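Local atomic coordinates of BIFUNCTIONAL PROTEIN Proline utilization A (PutA) (Corynebacterium freiburgense, PDB entry 5UX5), a protein that catalyses both steps of proline oxidation to glutamate, through a flavin-dependent proline dehydrogenase and an NAD-dependent glutamate semialdehyde dehydrogenase joined in one chain. Residues A697-P702 and I732-V737; L708-V713 and G738-Q743; S224-I229 and L256-G261. All blocks are in the same frame, centred on the assembly; numbering follows the deposited sequence.

Contact 1. Residues A697-P702 and I732-V737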
loop_
_atom_site.group_PDB
_atom_site.type_symbol
_atom_site.label_atom_id
_atom_site.label_comp_id
_atom_site.label_asym_id
_atom_site.label_seq_id
_atom_site.Cartn_x
_atom_site.Cartn_y
_atom_site.Cartn_z
ATOM N N ALA A 697 3.071 -15.210 7.429
ATOM C CA ALA A 697 2.250 -14.969 8.597
ATOM C C ALA A 697 2.394 -13.525 9.029
ATOM O O ALA A 697 3.403 -12.872 8.732
ATOM C CB ALA A 697 2.640 -15.886 9.752
ATOM N N ILE A 698 1.359 -13.024 9.710
ATOM C CA ILE A 698 1.422 -11.757 10.437
ATOM C C ILE A 698 1.137 -12.054 11.897
ATOM O O ILE A 698 0.076 -12.602 12.227
ATOM C CB ILE A 698 0.441 -10.709 9.884
ATOM C CG1 ILE A 698 0.852 -10.257 8.493
ATOM C CG2 ILE A 698 0.238 -9.512 10.842
ATOM C CD1 ILE A 698 -0.151 -9.251 7.943
ATOM N N ILE A 699 2.072 -11.688 12.768
ATOM C CA ILE A 699 1.885 -11.824 14.212
ATOM C C ILE A 699 1.195 -10.574 14.767
ATOM O O ILE A 699 1.587 -9.438 14.461
ATOM C CB ILE A 699 3.228 -12.072 14.916
ATOM C CG1 ILE A 699 3.879 -13.352 14.391
ATOM C CG2 ILE A 699 3.033 -12.109 16.407
ATOM C CD1 ILE A 699 5.201 -13.661 15.054
ATOM N N VAL A 700 0.171 -10.793 15.589
ATOM C CA VAL A 700 -0.601 -9.748 16.241
ATOM C C VAL A 700 -0.547 -10.016 17.737
ATOM O O VAL A 700 -1.091 -11.018 18.214
ATOM C CB VAL A 700 -2.053 -9.723 15.744
ATOM C CG1 VAL A 700 -2.868 -8.568 16.409
ATOM C CG2 VAL A 700 -2.072 -9.655 14.226
ATOM N N THR A 701 0.068 -9.116 18.473
ATOM C CA THR A 701 0.207 -9.205 19.917
ATOM C C THR A 701 -0.774 -8.261 20.586
ATOM O O THR A 701 -1.217 -7.289 19.974
ATOM C CB THR A 701 1.640 -8.843 20.332
ATOM O OG1 THR A 701 1.793 -7.415 20.351
ATOM C CG2 THR A 701 2.645 -9.455 19.374
ATOM N N PRO A 702 -1.081 -8.462 21.870
ATOM C CA PRO A 702 -2.065 -7.582 22.527
ATOM C C PRO A 702 -1.720 -6.104 22.475
ATOM O O PRO A 702 -2.633 -5.274 22.586
ATOM C CB PRO A 702 -2.079 -8.092 23.976
ATOM C CG PRO A 702 -1.665 -9.487 23.882
ATOM C CD PRO A 702 -0.638 -9.537 22.771
ATOM N N ILE A 732 -1.088 -15.060 13.414
ATOM C CA ILE A 732 -0.739 -15.707 14.676
ATOM C C ILE A 732 -0.980 -14.676 15.765
ATOM O O ILE A 732 -0.277 -13.661 15.824
ATOM C CB ILE A 732 0.726 -16.173 14.716
ATOM C CG1 ILE A 732 1.105 -17.018 13.514
ATOM C CG2 ILE A 732 1.028 -16.949 15.980
ATOM C CD1 ILE A 732 2.570 -17.293 13.519
ATOM N N LEU A 733 -1.959 -14.929 16.624
ATOM C CA LEU A 733 -2.324 -14.019 17.701
ATOM C C LEU A 733 -1.672 -14.476 18.995
ATOM O O LEU A 733 -1.751 -15.660 19.344
ATOM C CB LEU A 733 -3.835 -13.991 17.886
ATOM C CG LEU A 733 -4.650 -13.997 16.616
ATOM C CD1 LEU A 733 -6.108 -14.064 16.997
ATOM C CD2 LEU A 733 -4.358 -12.735 15.890
ATOM N N VAL A 734 -1.017 -13.555 19.695
ATOM C CA VAL A 734 -0.436 -13.860 21.000
ATOM C C VAL A 734 -1.428 -13.476 22.085
ATOM O O VAL A 734 -1.926 -12.340 22.115
ATOM C CB VAL A 734 0.908 -13.148 21.211
ATOM C CG1 VAL A 734 1.427 -13.490 22.584
ATOM C CG2 VAL A 734 1.922 -13.573 20.148
ATOM N N GLY A 735 -1.749 -14.432 22.953
ATOM C CA GLY A 735 -2.692 -14.132 24.011
ATOM C C GLY A 735 -4.044 -13.729 23.458
ATOM O O GLY A 735 -4.534 -14.291 22.468
ATOM N N ASP A 736 -4.659 -12.744 24.115
ATOM C CA ASP A 736 -5.995 -12.255 23.792
ATOM C C ASP A 736 -5.880 -10.902 23.098
ATOM O O ASP A 736 -5.283 -9.966 23.644
ATOM C CB ASP A 736 -6.853 -12.158 25.059
ATOM C CG ASP A 736 -8.205 -11.496 24.813
ATOM O OD1 ASP A 736 -9.013 -12.050 24.038
ATOM O OD2 ASP A 736 -8.475 -10.431 25.409
ATOM N N VAL A 737 -6.449 -10.797 21.899
ATOM C CA VAL A 737 -6.330 -9.586 21.100
ATOM C C VAL A 737 -7.663 -8.836 20.988
ATOM O O VAL A 737 -7.832 -8.001 20.102
ATOM C CB VAL A 737 -5.729 -9.897 19.719
ATOM C CG1 VAL A 737 -4.254 -10.206 19.854
ATOM C CG2 VAL A 737 -6.429 -11.088 19.100
#

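Contact 2. Residues L708-V713 and G738-Q743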
loop_
_atom_site.group_PDB
_atom_site.type_symbol
_atom_site.label_atom_id
_atom_site.label_comp_id
_atom_site.label_asym_id
_atom_site.label_seq_id
_atom_site.Cartn_x
_atom_site.Cartn_y
_atom_site.Cartn_z
ATOM N N LEU A 708 -6.085 -1.346 12.871
ATOM C CA LEU A 708 -5.041 -1.323 11.857
ATOM C C LEU A 708 -4.555 -2.739 11.555
ATOM O O LEU A 708 -4.324 -3.081 10.390
ATOM C CB LEU A 708 -3.903 -0.413 12.314
ATOM C CG LEU A 708 -4.401 1.024 12.485
ATOM C CD1 LEU A 708 -3.301 2.005 12.835
ATOM C CD2 LEU A 708 -5.066 1.446 11.198
ATOM N N ALA A 709 -4.454 -3.602 12.576
ATOM C CA ALA A 709 -4.026 -4.972 12.308
ATOM C C ALA A 709 -5.027 -5.699 11.424
ATOM O O ALA A 709 -4.640 -6.302 10.415
ATOM C CB ALA A 709 -3.816 -5.734 13.606
ATOM N N VAL A 710 -6.328 -5.583 11.733
ATOM C CA VAL A 710 -7.355 -6.244 10.920
ATOM C C VAL A 710 -7.288 -5.775 9.469
ATOM O O VAL A 710 -7.347 -6.581 8.532
ATOM C CB VAL A 710 -8.760 -6.011 11.503
ATOM C CG1 VAL A 710 -9.811 -6.254 10.426
ATOM C CG2 VAL A 710 -9.014 -6.912 12.687
ATOM N N ALA A 711 -7.220 -4.462 9.257
ATOM C CA ALA A 711 -7.124 -3.949 7.887
ATOM C C ALA A 711 -5.895 -4.491 7.149
ATOM O O ALA A 711 -5.970 -4.813 5.959
ATOM C CB ALA A 711 -7.093 -2.422 7.904
ATOM N N ASP A 712 -4.754 -4.603 7.826
ATOM C CA ASP A 712 -3.594 -5.121 7.116
ATOM C C ASP A 712 -3.652 -6.627 6.986
ATOM O O ASP A 712 -3.214 -7.162 5.968
ATOM C CB ASP A 712 -2.292 -4.700 7.794
ATOM C CG ASP A 712 -1.994 -3.232 7.599
ATOM O OD1 ASP A 712 -2.303 -2.675 6.522
ATOM O OD2 ASP A 712 -1.468 -2.622 8.544
ATOM N N VAL A 713 -4.214 -7.329 7.971
ATOM C CA VAL A 713 -4.324 -8.774 7.824
ATOM C C VAL A 713 -5.274 -9.131 6.687
ATOM O O VAL A 713 -4.932 -9.934 5.810
ATOM C CB VAL A 713 -4.773 -9.434 9.122
ATOM C CG1 VAL A 713 -5.144 -10.818 8.778
ATOM C CG2 VAL A 713 -3.669 -9.386 10.169
ATOM N N GLY A 738 -8.590 -9.082 21.898
ATOM C CA GLY A 738 -9.783 -8.240 21.994
ATOM C C GLY A 738 -10.635 -8.169 20.738
ATOM O O GLY A 738 -11.164 -9.170 20.238
ATOM N N ARG A 739 -10.846 -6.960 20.241
ATOM C CA ARG A 739 -11.808 -6.811 19.157
ATOM C C ARG A 739 -11.315 -7.392 17.830
ATOM O O ARG A 739 -12.116 -7.485 16.890
ATOM C CB ARG A 739 -12.161 -5.333 19.002
ATOM C CG ARG A 739 -12.287 -4.610 20.342
ATOM C CD ARG A 739 -12.924 -3.235 20.176
ATOM N NE ARG A 739 -12.416 -2.538 18.996
ATOM C CZ ARG A 739 -11.244 -1.913 18.958
ATOM N NH1 ARG A 739 -10.461 -1.902 20.027
ATOM N NH2 ARG A 739 -10.853 -1.293 17.864
ATOM N N PHE A 740 -10.049 -7.829 17.762
ATOM C CA PHE A 740 -9.427 -8.226 16.501
ATOM C C PHE A 740 -10.274 -9.227 15.726
ATOM O O PHE A 740 -10.605 -9.008 14.560
ATOM C CB PHE A 740 -8.029 -8.820 16.751
ATOM C CG PHE A 740 -7.350 -9.285 15.488
ATOM C CD1 PHE A 740 -6.602 -8.391 14.721
ATOM C CD2 PHE A 740 -7.485 -10.584 15.042
ATOM C CE1 PHE A 740 -6.006 -8.782 13.541
ATOM C CE2 PHE A 740 -6.893 -10.982 13.856
ATOM C CZ PHE A 740 -6.148 -10.070 13.102
ATOM N N THR A 741 -10.595 -10.362 16.351
ATOM C CA THR A 741 -11.211 -11.445 15.594
ATOM C C THR A 741 -12.602 -11.059 15.102
ATOM O O THR A 741 -12.936 -11.295 13.932
ATOM C CB THR A 741 -11.273 -12.717 16.430
ATOM O OG1 THR A 741 -10.056 -12.860 17.182
ATOM C CG2 THR A 741 -11.451 -13.910 15.493
ATOM N N ASP A 742 -13.424 -10.456 15.971
ATOM C CA ASP A 742 -14.732 -9.989 15.525
ATOM C C ASP A 742 -14.592 -9.081 14.308
ATOM O O ASP A 742 -15.284 -9.266 13.298
ATOM C CB ASP A 742 -15.451 -9.233 16.641
ATOM C CG ASP A 742 -16.078 -10.130 17.682
ATOM O OD1 ASP A 742 -16.430 -11.315 17.406
ATOM O OD2 ASP A 742 -16.250 -9.598 18.801
ATOM N N GLN A 743 -13.695 -8.085 14.391
ATOM C CA GLN A 743 -13.534 -7.126 13.297
ATOM C C GLN A 743 -13.014 -7.789 12.026
ATOM O O GLN A 743 -13.457 -7.448 10.920
ATOM C CB GLN A 743 -12.592 -5.993 13.712
ATOM C CG GLN A 743 -13.167 -5.074 14.775
ATOM C CD GLN A 743 -13.953 -3.928 14.174
ATOM O OE1 GLN A 743 -15.054 -4.127 13.655
ATOM N NE2 GLN A 743 -13.394 -2.721 14.237
#

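Contact 3. Residues S224-I229 and L256-G261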
loop_
_atom_site.group_PDB
_atom_site.type_symbol
_atom_site.label_atom_id
_atom_site.label_comp_id
_atom_site.label_asym_id
_atom_site.label_seq_id
_atom_site.Cartn_x
_atom_site.Cartn_y
_atom_site.Cartn_z
ATOM N N SER A 224 -42.029 17.189 12.488
ATOM C CA SER A 224 -42.091 18.620 12.166
ATOM C C SER A 224 -41.991 19.513 13.418
ATOM O O SER A 224 -42.797 19.400 14.355
ATOM C CB SER A 224 -43.352 18.944 11.368
ATOM O OG SER A 224 -43.286 18.391 10.063
ATOM N N PRO A 225 -40.994 20.405 13.431
ATOM C CA PRO A 225 -40.105 20.538 12.265
ATOM C C PRO A 225 -39.105 19.383 12.044
ATOM O O PRO A 225 -38.705 18.655 12.965
ATOM C CB PRO A 225 -39.353 21.857 12.538
ATOM C CG PRO A 225 -39.452 22.079 14.016
ATOM C CD PRO A 225 -40.712 21.390 14.490
ATOM N N HIS A 226 -38.755 19.241 10.768
ATOM C CA HIS A 226 -37.793 18.248 10.334
ATOM C C HIS A 226 -36.480 18.434 11.079
ATOM O O HIS A 226 -35.919 19.538 11.064
ATOM C CB HIS A 226 -37.523 18.380 8.835
ATOM C CG HIS A 226 -38.698 18.097 7.954
ATOM N ND1 HIS A 226 -39.787 17.357 8.369
ATOM C CD2 HIS A 226 -38.936 18.424 6.660
ATOM C CE1 HIS A 226 -40.653 17.256 7.376
ATOM N NE2 HIS A 226 -40.161 17.895 6.328
ATOM N N PRO A 227 -35.950 17.394 11.712
ATOM C CA PRO A 227 -34.575 17.458 12.216
ATOM C C PRO A 227 -33.579 17.424 11.060
ATOM O O PRO A 227 -33.918 17.110 9.919
ATOM C CB PRO A 227 -34.470 16.223 13.109
ATOM C CG PRO A 227 -35.565 15.288 12.612
ATOM C CD PRO A 227 -36.640 16.136 12.050
ATOM N N PHE A 228 -32.318 17.712 11.389
ATOM C CA PHE A 228 -31.247 18.011 10.437
ATOM C C PHE A 228 -30.220 16.882 10.370
ATOM O O PHE A 228 -29.689 16.451 11.405
ATOM C CB PHE A 228 -30.551 19.307 10.853
ATOM C CG PHE A 228 -29.607 19.857 9.839
ATOM C CD1 PHE A 228 -30.052 20.706 8.839
ATOM C CD2 PHE A 228 -28.247 19.554 9.912
ATOM C CE1 PHE A 228 -29.173 21.220 7.916
ATOM C CE2 PHE A 228 -27.353 20.059 8.987
ATOM C CZ PHE A 228 -27.813 20.904 7.996
ATOM N N ILE A 229 -29.919 16.434 9.149
ATOM C CA ILE A 229 -28.909 15.413 8.876
ATOM C C ILE A 229 -27.748 16.063 8.139
ATOM O O ILE A 229 -27.940 16.705 7.096
ATOM C CB ILE A 229 -29.488 14.248 8.050
ATOM C CG1 ILE A 229 -30.565 13.510 8.844
ATOM C CG2 ILE A 229 -28.395 13.307 7.571
ATOM C CD1 ILE A 229 -31.469 12.689 7.993
ATOM N N LEU A 256 -37.552 16.338 -1.584
ATOM C CA LEU A 256 -37.311 17.630 -2.213
ATOM C C LEU A 256 -37.445 18.782 -1.223
ATOM O O LEU A 256 -36.775 19.808 -1.378
ATOM C CB LEU A 256 -38.278 17.834 -3.376
ATOM C CG LEU A 256 -37.822 18.969 -4.314
ATOM C CD1 LEU A 256 -36.342 18.801 -4.752
ATOM C CD2 LEU A 256 -38.747 19.217 -5.507
ATOM N N GLY A 257 -38.255 18.621 -0.176
ATOM C CA GLY A 257 -38.436 19.717 0.761
ATOM C C GLY A 257 -37.710 19.602 2.087
ATOM O O GLY A 257 -38.039 20.329 3.029
ATOM N N LEU A 258 -36.681 18.753 2.160
ATOM C CA LEU A 258 -35.943 18.512 3.391
ATOM C C LEU A 258 -34.659 19.332 3.394
ATOM O O LEU A 258 -33.813 19.187 2.502
ATOM C CB LEU A 258 -35.610 17.031 3.547
ATOM C CG LEU A 258 -34.850 16.639 4.816
ATOM C CD1 LEU A 258 -35.644 17.042 6.048
ATOM C CD2 LEU A 258 -34.543 15.140 4.814
ATOM N N GLU A 259 -34.509 20.166 4.413
ATOM C CA GLU A 259 -33.287 20.925 4.638
ATOM C C GLU A 259 -32.238 20.002 5.250
ATOM O O GLU A 259 -32.446 19.463 6.340
ATOM C CB GLU A 259 -33.587 22.105 5.560
ATOM C CG GLU A 259 -32.850 23.376 5.273
ATOM C CD GLU A 259 -33.546 24.593 5.866
ATOM O OE1 GLU A 259 -33.129 25.049 6.954
ATOM O OE2 GLU A 259 -34.518 25.083 5.247
ATOM N N ALA A 260 -31.120 19.821 4.548
ATOM C CA ALA A 260 -30.036 18.943 4.972
ATOM C C ALA A 260 -28.700 19.574 4.594
ATOM O O ALA A 260 -28.639 20.552 3.854
ATOM C CB ALA A 260 -30.165 17.545 4.360
ATOM N N GLY A 261 -27.619 19.026 5.146
ATOM C CA GLY A 261 -26.339 19.701 5.122
ATOM C C GLY A 261 -25.190 18.784 4.749
ATOM O O GLY A 261 -25.293 17.562 4.778
#

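Contact 1. Residues A697-P702 and I732-V737
Ile699 and Ile732 share one face of two parallel strands, with Ala836 of helix 833-841 against both; Val700 and Leu733 share the other face, against Phe740. At the edges the pair is extended by strand 845-852 beside 697-700 and by strand 824-830 beside 732-734. The two strands belong to a beta-alpha-beta unit of the aldehyde dehydrogenase part, and they run only 16° from parallel. Three backbone bonds, all within 3.0 Å, join them: Ile732 N to Ile698 O, Val700 N to Ile732 O and Val734 N to Val700 O. On the first face, Ile732 CD1 reaches Ala697 CB at 4.0 Å, and Ile699 CG2 meets Val734 CG2 at an oblique angle. On the second, Val700 and Leu733 point the same way, side by side, and Leu733 CD2 leans to within 3.8 Å of Val700 CB. Past the strands, Pro702 sits with its ring carbons CG and CD by Val734 O, and Thr701 OG1 turns to Glu858. Val700 CG1, anti to the backbone N (chi1 -178°), meets Val737 CG1 at 4.1 Å, the two side chains almost at right angles.

Contact 2. Residues L708-V713 and G738-Q743
Phe740 carries this contact, its ring set against residues 708-713 of helix 706-718 from the start of helix 740-750. The tight part lies around that ring. Val710 CG2 sits over one face, 3.5 Å from Phe740 CD1, and the same methyl also touches the Phe740 backbone carbonyl. At the rim, Ala709 CB approaches Phe740 CE1 at 3.8 Å, close to the ring plane, and Val713 CG2 comes in plane to Phe740 CZ at 3.9 Å, the two side chains crossing at about a right angle. A chi1 of 178° puts the ring beside its own carbonyl carbon and across to the other helix, where it also rests on Val700, Val731 and Leu733 of the neighbouring strands 696-700 and 728-734, which makes the contact part of a helix-on-sheet layer in the aldehyde dehydrogenase part. Gln743 forms a covered, more polar margin. Its CB lies 3.8 Å from Val710 CG2, before the chain bends at chi2 (-89°) and carries the amide off: NE2 bonds to Asp707 OD1 and to Ala160 O. Leu162, like Ala160 from the proline dehydrogenase part, covers Val710. Arg739 does not touch 708-713, but its NH2 forms a salt bridge with OD2 of Asp707, one residue earlier in the same helix. The solvent side belongs to Asp742, exposed and with its CB directed away from 708-713. No hydrogen bond links the two segments themselves, so their join rests on apolar fit around one ring, while directional bonds to Asp707 probably help fix how the two helices are placed.

Contact 3. Residues S224-I229 and L256-G261
A single backbone hydrogen bond joins the two segments where they enter neighbouring parallel strands: Gly261 N donates to Ile229 O (3.0 Å, N-H...O angle 159°). Gly261 also bonds through its backbone to Leu231, which carries the pairing further into strands 228-232 and 260-265, adjacent members of the TIM-type barrel of the proline dehydrogenase part. Close to this bond, Ala260 CB lies by Ile229 O and packs outward on Phe246 and Leu250 of helix 239-251.

The aromatic contacts centre on Phe228. Its chi1 of -169° leaves the ring beside the carbonyl carbon and brings it obliquely to the main chain of Glu259 to Gly261 in the neighbouring segment. Phe228 CD1 lies 3.7 Å from Glu259 O, CE1 is 3.7 Å from Ala260 C, and CZ reaches Gly261 N at 3.4 Å. The ring thus takes up the place where a side chain would begin on Gly261. Beyond the pair, Phe228 makes a cation-pi contact with Lys294 and meets the ring of Tyr185.

An apolar contact lies farther from the barrel strands. Leu258 CD1 approaches His226 obliquely, 3.6 Å from CB and an equal 3.6 Å from CD2, with Tyr217 of helix 202-221 also against Leu258.

Polar atoms find partners outside the two segments. His226 ND1 bonds to Arg223 O, which probably helps set the rotation of the imidazole, while Gly257 O sits near the imidazole plane at a distant 4.2 Å from His226 CD2. The backbone carbonyl of Leu258 accepts a bond from Arg285 NH1.

The join combines one backbone bond with the Phe228 ring resting obliquely against the main chain of Glu259-Gly261, and the nearby Lys294 would probably add an electrostatic pull on that ring.

Overall arrangement
Contact 3 comes first along the chain, in the proline dehydrogenase barrel and in the neighbourhood of the bound FAD, about 11 Å from Gly261. Contacts 1 and 2 follow in the aldehyde dehydrogenase part, and their segments alternate: strand 696-700, helix 706-718, strand 728-734, helix 740-750. Their centres are 10 Å apart and they touch directly, Phe740 CE2 lying 3.7 Å from Leu733 CD2, so the strand pair and the helix pair form successive layers of one unit. The centre of contact 3 is about 47 Å from that of contact 1 and 37 Å from that of contact 2, consistent with two catalytic modules in one chain, with contact 2 lying where residues 159-162 of the first meet the second.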